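Local atomic coordinates of polysaccharide deacetylase (PDB entry 4WCJ), a protein that probably removes N-acetyl groups from poly-beta-1,6-N-acetyl-D-glucosamine, as a zinc-dependent family 4 carbohydrate esterase built on a beta/alpha barrel. Residues E77-L82 and F224-T229; P171-P176 and R180-D185; E57-L62 and K113-P118. All blocks are in the same frame, centred on the assembly; numbering follows the deposited sequence.

The three contacts lie around one beta/alpha barrel. Interaction 3 comes first to completion along the chain, packing helix 55-67 against the end of helix 102-114 and the loop that leads to strand 119-123. Interaction 1 interleaves with it: helix 75-82 falls between the two segments of interaction 3, and its partner, strand 226-229, arrives only near the end of the barrel, so that this contact ties early and late parts of the chain together. Interaction 2, from 171 to 185, lies wholly within that long span and is the one near the zinc site. Interactions 2 and 3 sit on opposite sides of the chain's centre, their own centres 35 Å apart; the centre of interaction 1 is 23 Å from that of interaction 2 and 22 Å from that of interaction 3.

Interaction 1 (E77-L82 and F224-T229); sequences EAEDYL and FSLVFT
Apolar packing joins E79 to L226. The CD1 methyl of L226 rests against the first carbons of the E79 chain, 3.7 Å from its CB, while CG of L226 stands 4.0 Å from CG of E79. The two side chains meet at a slant, and the methylenes of a long acidic residue serve here as hydrocarbon. With CG anti to the backbone N (chi1 -173°) and the chain extended beyond it, E79 carries its carboxylate past the leucine to S225, where OE1 comes within 3.4 Å of CB, a van der Waals contact that a small residue allows. The fold is a beta/alpha barrel: helix 75-82 packs beside strand 226-229, whose neighbours in the parallel sheet are strands 203-205 and 242-247. A leucine suits the interface, since L226 also touches V243 and Y203 on those strands.

Polar bonds hold the far end of E79. Its OE1 forms a salt bridge with R202 and its OE2 a hydrogen bond with the hydroxyl of Y203, so both oxygens of this buried group have partners. With an alanine in place of E79, R202 would probably lose this carboxylate and the Y203 hydroxyl its bond, and a gap would be likely to open over CB of S225 and beside CG of L226.

Interaction 2 (P171-P176 and R180-D185); sequences PVFLLP and RLFAED
F173 and F182 bring their backbones closest, their CA atoms 5.8 Å apart, where a short 3-10 segment, 172-174, meets helix 179-197. The short strand 170-171 lies outside the parallel sheet of this beta/alpha barrel, in the connection leading to that helix; from it the chain makes the 3-10 turn closed by the bond from L174 N to P171 O. Such closeness in sequence lets residues only nine apart face each other.

The side chains in contact are two buried phenylalanines, large flat apolar groups able to fill the angle between turn and helix. They run side by side and point the same way, with ring centroids 5.6 Å apart and planes inclined at 32°, an oblique pairing. The backbone sets CB of F173 near F182, and CG, placed between the backbone N and the carbonyl carbon (chi1 60°), lays the ring alongside F182 CD1. F182 also packs on T215 and I218, so its side chain lies between the turn and helix 213-221. The side chain of F173 is about 7 Å from that of H162, a zinc ligand, which places F173 near the metal site. Between the two residues the nearest approach is made by F173 CB, which lies 3.8 Å from F182 CD1.

Interaction 3 (E57-L62 and K113-P118); sequences EFAQQL and KKRKIP
L62 and I117 make the buried half of this contact, two branched apolar side chains whose axes are inclined to each other. The CD1 methyl of I117 lies 4.0 Å from CD1 of L62 and equally near its CB, so one terminal methyl fits against both the root and the tip of the leucine. With its CG1 anti to the carbonyl carbon (chi1 -67°), I117 sends this longer branch toward the helix. F72 of strand 71-72 touches both residues, and L62 also packs on V111, so the leucine and isoleucine belong to a layer between helices and sheet.

The other side is more open to solvent and partly polar. R115, partly exposed, runs extended from CG to NE, and its aliphatic CD passes loosely by L62, 4.3 Å from CB. The guanidinium then presents one face closely to A59, whose CB is 3.6 Å from NH1. Alanine suits this place because its single methyl lets the flat group come near the helix. The charge is answered beyond these segments: NE forms a salt bridge with D63, and NH2 bonds to the carbonyl oxygen of V111.

K116, with positive phi (57°), ends helix 102-114 in a Schellman motif, turning the chain toward strand 119-123. Neighbouring outer helices packed together in this way, with a loop leading from one of them back to the parallel sheet, are typical of the beta/alpha barrel.

Interaction 1 (E77-L82 and F224-T229)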
loop_
_atom_site.group_PDB
_atom_site.type_symbol
_atom_site.label_atom_id
_atom_site.label_comp_id
_atom_site.label_asym_id
_atom_site.label_seq_id
_atom_site.Cartn_x
_atom_site.Cartn_y
_atom_site.Cartn_z
ATOM N N GLU A 77 -7.557 -7.961 8.692
ATOM C CA GLU A 77 -8.945 -7.544 8.886
ATOM C C GLU A 77 -9.538 -7.063 7.570
ATOM O O GLU A 77 -10.685 -7.377 7.244
ATOM C CB GLU A 77 -9.042 -6.440 9.950
ATOM C CG GLU A 77 -9.041 -6.968 11.382
ATOM C CD GLU A 77 -8.981 -5.874 12.438
ATOM O OE1 GLU A 77 -8.515 -4.760 12.140
ATOM O OE2 GLU A 77 -9.398 -6.138 13.587
ATOM N N ALA A 78 -8.735 -6.321 6.815
ATOM C CA ALA A 78 -9.178 -5.787 5.531
ATOM C C ALA A 78 -9.508 -6.912 4.563
ATOM O O ALA A 78 -10.511 -6.849 3.844
ATOM C CB ALA A 78 -8.113 -4.870 4.936
ATOM N N GLU A 79 -8.658 -7.936 4.546
ATOM C CA GLU A 79 -8.848 -9.069 3.651
ATOM C C GLU A 79 -10.098 -9.841 4.025
ATOM O O GLU A 79 -10.884 -10.218 3.162
ATOM C CB GLU A 79 -7.648 -10.018 3.676
ATOM C CG GLU A 79 -7.747 -11.120 2.615
ATOM C CD GLU A 79 -6.752 -12.240 2.841
ATOM O OE1 GLU A 79 -7.064 -13.394 2.472
ATOM O OE2 GLU A 79 -5.660 -11.962 3.381
ATOM N N ASP A 80 -10.272 -10.088 5.316
ATOM C CA ASP A 80 -11.450 -10.807 5.762
ATOM C C ASP A 80 -12.712 -9.961 5.566
ATOM O O ASP A 80 -13.786 -10.497 5.302
ATOM C CB ASP A 80 -11.294 -11.235 7.221
ATOM C CG ASP A 80 -10.208 -12.269 7.405
ATOM O OD1 ASP A 80 -9.891 -12.977 6.427
ATOM O OD2 ASP A 80 -9.662 -12.369 8.520
ATOM N N TYR A 81 -12.577 -8.642 5.677
ATOM C CA TYR A 81 -13.712 -7.749 5.475
ATOM C C TYR A 81 -14.154 -7.745 4.020
ATOM O O TYR A 81 -15.318 -7.989 3.718
ATOM C CB TYR A 81 -13.373 -6.325 5.915
ATOM C CG TYR A 81 -14.460 -5.311 5.627
ATOM C CD1 TYR A 81 -15.635 -5.298 6.358
ATOM C CD2 TYR A 81 -14.300 -4.358 4.628
ATOM C CE1 TYR A 81 -16.629 -4.368 6.103
ATOM C CE2 TYR A 81 -15.294 -3.421 4.363
ATOM C CZ TYR A 81 -16.453 -3.433 5.104
ATOM O OH TYR A 81 -17.439 -2.513 4.864
ATOM N N LEU A 82 -13.205 -7.480 3.127
ATOM C CA LEU A 82 -13.489 -7.395 1.697
ATOM C C LEU A 82 -13.918 -8.734 1.118
ATOM O O LEU A 82 -14.658 -8.790 0.136
ATOM C CB LEU A 82 -12.269 -6.870 0.951
ATOM C CG LEU A 82 -12.000 -5.389 1.207
ATOM C CD1 LEU A 82 -10.872 -4.893 0.323
ATOM C CD2 LEU A 82 -13.259 -4.572 0.963
ATOM N N PHE A 224 -1.633 -14.485 -4.548
ATOM C CA PHE A 224 -2.007 -13.240 -3.888
ATOM C C PHE A 224 -3.499 -13.206 -3.550
ATOM O O PHE A 224 -4.350 -13.635 -4.343
ATOM C CB PHE A 224 -1.597 -12.040 -4.750
ATOM C CG PHE A 224 -0.119 -11.806 -4.750
ATOM C CD1 PHE A 224 0.473 -11.069 -3.733
ATOM C CD2 PHE A 224 0.689 -12.371 -5.726
ATOM C CE1 PHE A 224 1.842 -10.874 -3.700
ATOM C CE2 PHE A 224 2.061 -12.167 -5.708
ATOM C CZ PHE A 224 2.636 -11.421 -4.686
ATOM N N SER A 225 -3.801 -12.719 -2.347
ATOM C CA SER A 225 -5.168 -12.645 -1.844
ATOM C C SER A 225 -5.812 -11.285 -2.099
ATOM O O SER A 225 -7.036 -11.176 -2.179
ATOM C CB SER A 225 -5.186 -12.946 -0.348
ATOM O OG SER A 225 -4.590 -14.204 -0.088
ATOM N N LEU A 226 -4.983 -10.249 -2.191
ATOM C CA LEU A 226 -5.456 -8.903 -2.490
ATOM C C LEU A 226 -4.507 -8.195 -3.430
ATOM O O LEU A 226 -3.283 -8.285 -3.286
ATOM C CB LEU A 226 -5.622 -8.068 -1.223
ATOM C CG LEU A 226 -6.697 -8.491 -0.225
ATOM C CD1 LEU A 226 -6.573 -7.651 1.039
ATOM C CD2 LEU A 226 -8.108 -8.393 -0.815
ATOM N N VAL A 227 -5.100 -7.477 -4.374
ATOM C CA VAL A 227 -4.383 -6.705 -5.374
ATOM C C VAL A 227 -4.853 -5.259 -5.255
ATOM O O VAL A 227 -6.043 -4.975 -5.394
ATOM C CB VAL A 227 -4.636 -7.252 -6.786
ATOM C CG1 VAL A 227 -3.909 -6.411 -7.826
ATOM C CG2 VAL A 227 -4.217 -8.728 -6.866
ATOM N N PHE A 228 -3.926 -4.355 -4.957
ATOM C CA PHE A 228 -4.279 -2.967 -4.660
ATOM C C PHE A 228 -4.006 -2.020 -5.818
ATOM O O PHE A 228 -2.934 -2.060 -6.422
ATOM C CB PHE A 228 -3.510 -2.468 -3.445
ATOM C CG PHE A 228 -3.899 -3.135 -2.159
ATOM C CD1 PHE A 228 -3.488 -4.431 -1.878
ATOM C CD2 PHE A 228 -4.654 -2.456 -1.221
ATOM C CE1 PHE A 228 -3.833 -5.042 -0.684
ATOM C CE2 PHE A 228 -5.001 -3.057 -0.022
ATOM C CZ PHE A 228 -4.587 -4.354 0.244
ATOM N N THR A 229 -4.984 -1.164 -6.091
ATOM C CA THR A 229 -4.918 -0.189 -7.172
ATOM C C THR A 229 -4.974 1.227 -6.610
ATOM O O THR A 229 -5.052 1.405 -5.402
ATOM C CB THR A 229 -6.081 -0.384 -8.158
ATOM O OG1 THR A 229 -7.308 0.070 -7.566
ATOM C CG2 THR A 229 -6.244 -1.853 -8.535
#

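Interaction 2 (P171-P176 and R180-D185)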
loop_
_atom_site.group_PDB
_atom_site.type_symbol
_atom_site.label_atom_id
_atom_site.label_comp_id
_atom_site.label_asym_id
_atom_site.label_seq_id
_atom_site.Cartn_x
_atom_site.Cartn_y
_atom_site.Cartn_z
ATOM N N PRO A 171 3.388 1.646 -17.800
ATOM C CA PRO A 171 4.503 0.998 -17.097
ATOM C C PRO A 171 5.167 -0.089 -17.933
ATOM O O PRO A 171 4.498 -0.724 -18.752
ATOM C CB PRO A 171 3.836 0.383 -15.863
ATOM C CG PRO A 171 2.550 1.095 -15.710
ATOM C CD PRO A 171 2.112 1.460 -17.087
ATOM N N VAL A 172 6.461 -0.303 -17.717
ATOM C CA VAL A 172 7.208 -1.324 -18.447
ATOM C C VAL A 172 6.578 -2.719 -18.359
ATOM O O VAL A 172 6.666 -3.505 -19.308
ATOM C CB VAL A 172 8.661 -1.407 -17.941
ATOM C CG1 VAL A 172 9.420 -0.132 -18.290
ATOM C CG2 VAL A 172 8.690 -1.667 -16.428
ATOM N N PHE A 173 5.939 -3.034 -17.236
ATOM C CA PHE A 173 5.403 -4.379 -17.070
ATOM C C PHE A 173 4.061 -4.572 -17.776
ATOM O O PHE A 173 3.506 -5.678 -17.770
ATOM C CB PHE A 173 5.282 -4.746 -15.581
ATOM C CG PHE A 173 4.383 -3.841 -14.785
ATOM C CD1 PHE A 173 3.024 -4.097 -14.691
ATOM C CD2 PHE A 173 4.904 -2.763 -14.091
ATOM C CE1 PHE A 173 2.195 -3.277 -13.946
ATOM C CE2 PHE A 173 4.077 -1.942 -13.330
ATOM C CZ PHE A 173 2.717 -2.202 -13.269
ATOM N N LEU A 174 3.545 -3.516 -18.397
ATOM C CA LEU A 174 2.315 -3.624 -19.183
ATOM C C LEU A 174 2.579 -3.492 -20.679
ATOM O O LEU A 174 1.647 -3.502 -21.483
ATOM C CB LEU A 174 1.294 -2.572 -18.743
ATOM C CG LEU A 174 0.814 -2.649 -17.293
ATOM C CD1 LEU A 174 -0.227 -1.579 -17.005
ATOM C CD2 LEU A 174 0.265 -4.040 -16.956
ATOM N N LEU A 175 3.851 -3.356 -21.044
ATOM C CA LEU A 175 4.264 -3.340 -22.444
ATOM C C LEU A 175 3.969 -4.694 -23.086
ATOM O O LEU A 175 3.932 -5.714 -22.396
ATOM C CB LEU A 175 5.753 -3.000 -22.564
ATOM C CG LEU A 175 6.140 -1.574 -22.174
ATOM C CD1 LEU A 175 7.629 -1.342 -22.376
ATOM C CD2 LEU A 175 5.322 -0.577 -22.976
ATOM N N PRO A 176 3.751 -4.712 -24.408
ATOM C CA PRO A 176 3.445 -5.976 -25.087
ATOM C C PRO A 176 4.552 -7.016 -24.930
ATOM O O PRO A 176 5.733 -6.666 -24.944
ATOM C CB PRO A 176 3.304 -5.563 -26.559
ATOM C CG PRO A 176 3.027 -4.092 -26.531
ATOM C CD PRO A 176 3.764 -3.567 -25.338
ATOM N N ARG A 180 5.586 -12.580 -19.380
ATOM C CA ARG A 180 6.577 -13.502 -18.835
ATOM C C ARG A 180 7.475 -12.792 -17.825
ATOM O O ARG A 180 7.672 -13.276 -16.706
ATOM C CB ARG A 180 7.413 -14.104 -19.965
ATOM C CG ARG A 180 8.585 -14.970 -19.524
ATOM C CD ARG A 180 9.328 -15.478 -20.753
ATOM N NE ARG A 180 10.557 -16.201 -20.434
ATOM C CZ ARG A 180 11.339 -16.769 -21.348
ATOM N NH1 ARG A 180 12.440 -17.410 -20.981
ATOM N NH2 ARG A 180 11.017 -16.697 -22.636
ATOM N N LEU A 181 8.007 -11.641 -18.229
ATOM C CA LEU A 181 8.866 -10.831 -17.372
ATOM C C LEU A 181 8.154 -10.458 -16.079
ATOM O O LEU A 181 8.765 -10.440 -15.004
ATOM C CB LEU A 181 9.320 -9.566 -18.111
ATOM C CG LEU A 181 10.013 -8.482 -17.273
ATOM C CD1 LEU A 181 11.339 -8.984 -16.709
ATOM C CD2 LEU A 181 10.213 -7.187 -18.063
ATOM N N PHE A 182 6.861 -10.163 -16.181
ATOM C CA PHE A 182 6.096 -9.787 -14.995
ATOM C C PHE A 182 5.933 -10.964 -14.045
ATOM O O PHE A 182 5.983 -10.806 -12.822
ATOM C CB PHE A 182 4.718 -9.246 -15.375
ATOM C CG PHE A 182 3.877 -8.870 -14.189
ATOM C CD1 PHE A 182 4.104 -7.675 -13.521
ATOM C CD2 PHE A 182 2.877 -9.712 -13.731
ATOM C CE1 PHE A 182 3.343 -7.322 -12.421
ATOM C CE2 PHE A 182 2.111 -9.368 -12.642
ATOM C CZ PHE A 182 2.348 -8.169 -11.974
ATOM N N ALA A 183 5.726 -12.143 -14.620
ATOM C CA ALA A 183 5.553 -13.349 -13.825
ATOM C C ALA A 183 6.843 -13.683 -13.086
ATOM O O ALA A 183 6.813 -14.034 -11.905
ATOM C CB ALA A 183 5.120 -14.507 -14.700
ATOM N N GLU A 184 7.972 -13.564 -13.783
ATOM C CA GLU A 184 9.264 -13.928 -13.213
ATOM C C GLU A 184 9.656 -12.953 -12.108
ATOM O O GLU A 184 10.154 -13.357 -11.053
ATOM C CB GLU A 184 10.336 -13.976 -14.304
ATOM C CG GLU A 184 10.341 -15.299 -15.069
ATOM C CD GLU A 184 10.862 -15.174 -16.492
ATOM O OE1 GLU A 184 11.060 -14.030 -16.966
ATOM O OE2 GLU A 184 11.065 -16.230 -17.137
ATOM N N ASP A 185 9.410 -11.673 -12.357
ATOM C CA ASP A 185 9.696 -10.628 -11.377
ATOM C C ASP A 185 8.867 -10.812 -10.114
ATOM O O ASP A 185 9.369 -10.671 -8.999
ATOM C CB ASP A 185 9.423 -9.259 -11.994
ATOM C CG ASP A 185 9.692 -8.120 -11.039
ATOM O OD1 ASP A 185 8.763 -7.749 -10.294
ATOM O OD2 ASP A 185 10.823 -7.590 -11.052
#

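Interaction 3 (E57-L62 and K113-P118)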
loop_
_atom_site.group_PDB
_atom_site.type_symbol
_atom_site.label_atom_id
_atom_site.label_comp_id
_atom_site.label_asym_id
_atom_site.label_seq_id
_atom_site.Cartn_x
_atom_site.Cartn_y
_atom_site.Cartn_z
ATOM N N GLU A 57 1.712 16.904 9.585
ATOM C CA GLU A 57 0.464 16.747 8.838
ATOM C C GLU A 57 -0.027 15.302 8.854
ATOM O O GLU A 57 -1.221 15.044 8.994
ATOM C CB GLU A 57 0.638 17.217 7.387
ATOM C CG GLU A 57 0.672 18.730 7.202
ATOM C CD GLU A 57 1.246 19.137 5.846
ATOM O OE1 GLU A 57 1.945 18.309 5.216
ATOM O OE2 GLU A 57 0.996 20.283 5.406
ATOM N N PHE A 58 0.900 14.366 8.686
ATOM C CA PHE A 58 0.588 12.940 8.732
ATOM C C PHE A 58 -0.065 12.569 10.063
ATOM O O PHE A 58 -1.130 11.950 10.083
ATOM C CB PHE A 58 1.863 12.119 8.498
ATOM C CG PHE A 58 1.666 10.627 8.569
ATOM C CD1 PHE A 58 0.808 9.980 7.695
ATOM C CD2 PHE A 58 2.379 9.865 9.484
ATOM C CE1 PHE A 58 0.646 8.602 7.751
ATOM C CE2 PHE A 58 2.220 8.491 9.547
ATOM C CZ PHE A 58 1.353 7.858 8.680
ATOM N N ALA A 59 0.562 12.969 11.167
ATOM C CA ALA A 59 0.030 12.676 12.498
ATOM C C ALA A 59 -1.325 13.343 12.723
ATOM O O ALA A 59 -2.220 12.757 13.334
ATOM C CB ALA A 59 1.019 13.105 13.576
ATOM N N GLN A 60 -1.476 14.566 12.223
ATOM C CA GLN A 60 -2.748 15.274 12.333
ATOM C C GLN A 60 -3.854 14.566 11.549
ATOM O O GLN A 60 -4.994 14.500 12.008
ATOM C CB GLN A 60 -2.596 16.722 11.868
ATOM C CG GLN A 60 -1.865 17.607 12.870
ATOM C CD GLN A 60 -1.763 19.052 12.424
ATOM O OE1 GLN A 60 -2.299 19.432 11.387
ATOM N NE2 GLN A 60 -1.068 19.865 13.212
ATOM N N GLN A 61 -3.515 14.030 10.377
ATOM C CA GLN A 61 -4.476 13.263 9.585
ATOM C C GLN A 61 -4.954 12.015 10.309
ATOM O O GLN A 61 -6.150 11.723 10.348
ATOM C CB GLN A 61 -3.873 12.873 8.235
ATOM C CG GLN A 61 -3.795 14.024 7.255
ATOM C CD GLN A 61 -3.380 13.577 5.872
ATOM O OE1 GLN A 61 -3.044 12.409 5.658
ATOM N NE2 GLN A 61 -3.397 14.506 4.920
ATOM N N LEU A 62 -4.012 11.273 10.877
ATOM C CA LEU A 62 -4.347 10.077 11.632
ATOM C C LEU A 62 -5.189 10.450 12.840
ATOM O O LEU A 62 -6.210 9.822 13.112
ATOM C CB LEU A 62 -3.082 9.341 12.071
ATOM C CG LEU A 62 -2.160 8.913 10.931
ATOM C CD1 LEU A 62 -0.958 8.147 11.481
ATOM C CD2 LEU A 62 -2.919 8.075 9.918
ATOM N N LYS A 113 3.411 3.940 15.505
ATOM C CA LYS A 113 3.658 3.101 16.674
ATOM C C LYS A 113 3.050 3.736 17.917
ATOM O O LYS A 113 2.417 3.058 18.728
ATOM C CB LYS A 113 5.158 2.870 16.853
ATOM C CG LYS A 113 5.513 1.907 17.981
ATOM C CD LYS A 113 6.945 1.405 17.852
ATOM C CE LYS A 113 7.961 2.515 18.086
ATOM N NZ LYS A 113 9.366 2.013 18.003
ATOM N N LYS A 114 3.226 5.046 18.053
ATOM C CA LYS A 114 2.740 5.774 19.224
ATOM C C LYS A 114 1.213 5.800 19.257
ATOM O O LYS A 114 0.612 6.091 20.287
ATOM C CB LYS A 114 3.309 7.197 19.235
ATOM C CG LYS A 114 3.212 7.918 20.572
ATOM C CD LYS A 114 4.068 9.189 20.617
ATOM C CE LYS A 114 3.551 10.280 19.681
ATOM N NZ LYS A 114 3.976 10.103 18.249
ATOM N N ARG A 115 0.595 5.491 18.116
ATOM C CA ARG A 115 -0.860 5.405 18.009
ATOM C C ARG A 115 -1.356 3.972 17.825
ATOM O O ARG A 115 -2.561 3.739 17.756
ATOM C CB ARG A 115 -1.351 6.271 16.844
ATOM C CG ARG A 115 -1.238 7.750 17.122
ATOM C CD ARG A 115 -1.188 8.576 15.853
ATOM N NE ARG A 115 -1.046 9.993 16.171
ATOM C CZ ARG A 115 0.096 10.564 16.534
ATOM N NH1 ARG A 115 0.126 11.861 16.814
ATOM N NH2 ARG A 115 1.210 9.841 16.630
ATOM N N LYS A 116 -0.425 3.019 17.755
ATOM C CA LYS A 116 -0.757 1.602 17.563
ATOM C C LYS A 116 -1.577 1.355 16.296
ATOM O O LYS A 116 -2.456 0.491 16.274
ATOM C CB LYS A 116 -1.516 1.043 18.773
ATOM C CG LYS A 116 -0.688 0.869 20.027
ATOM C CD LYS A 116 -1.537 0.250 21.123
ATOM C CE LYS A 116 -0.936 0.472 22.495
ATOM N NZ LYS A 116 -1.895 0.106 23.572
ATOM N N ILE A 117 -1.283 2.123 15.252
ATOM C CA ILE A 117 -1.977 1.995 13.976
ATOM C C ILE A 117 -1.232 1.050 13.035
ATOM O O ILE A 117 -0.076 1.295 12.665
ATOM C CB ILE A 117 -2.160 3.373 13.303
ATOM C CG1 ILE A 117 -3.128 4.230 14.121
ATOM C CG2 ILE A 117 -2.670 3.213 11.873
ATOM C CD1 ILE A 117 -3.157 5.684 13.716
ATOM N N PRO A 118 -1.902 -0.031 12.633
ATOM C CA PRO A 118 -1.328 -0.975 11.671
ATOM C C PRO A 118 -1.150 -0.323 10.304
ATOM O O PRO A 118 -1.795 0.685 10.015
ATOM C CB PRO A 118 -2.373 -2.094 11.594
ATOM C CG PRO A 118 -3.448 -1.741 12.590
ATOM C CD PRO A 118 -3.328 -0.289 12.875
#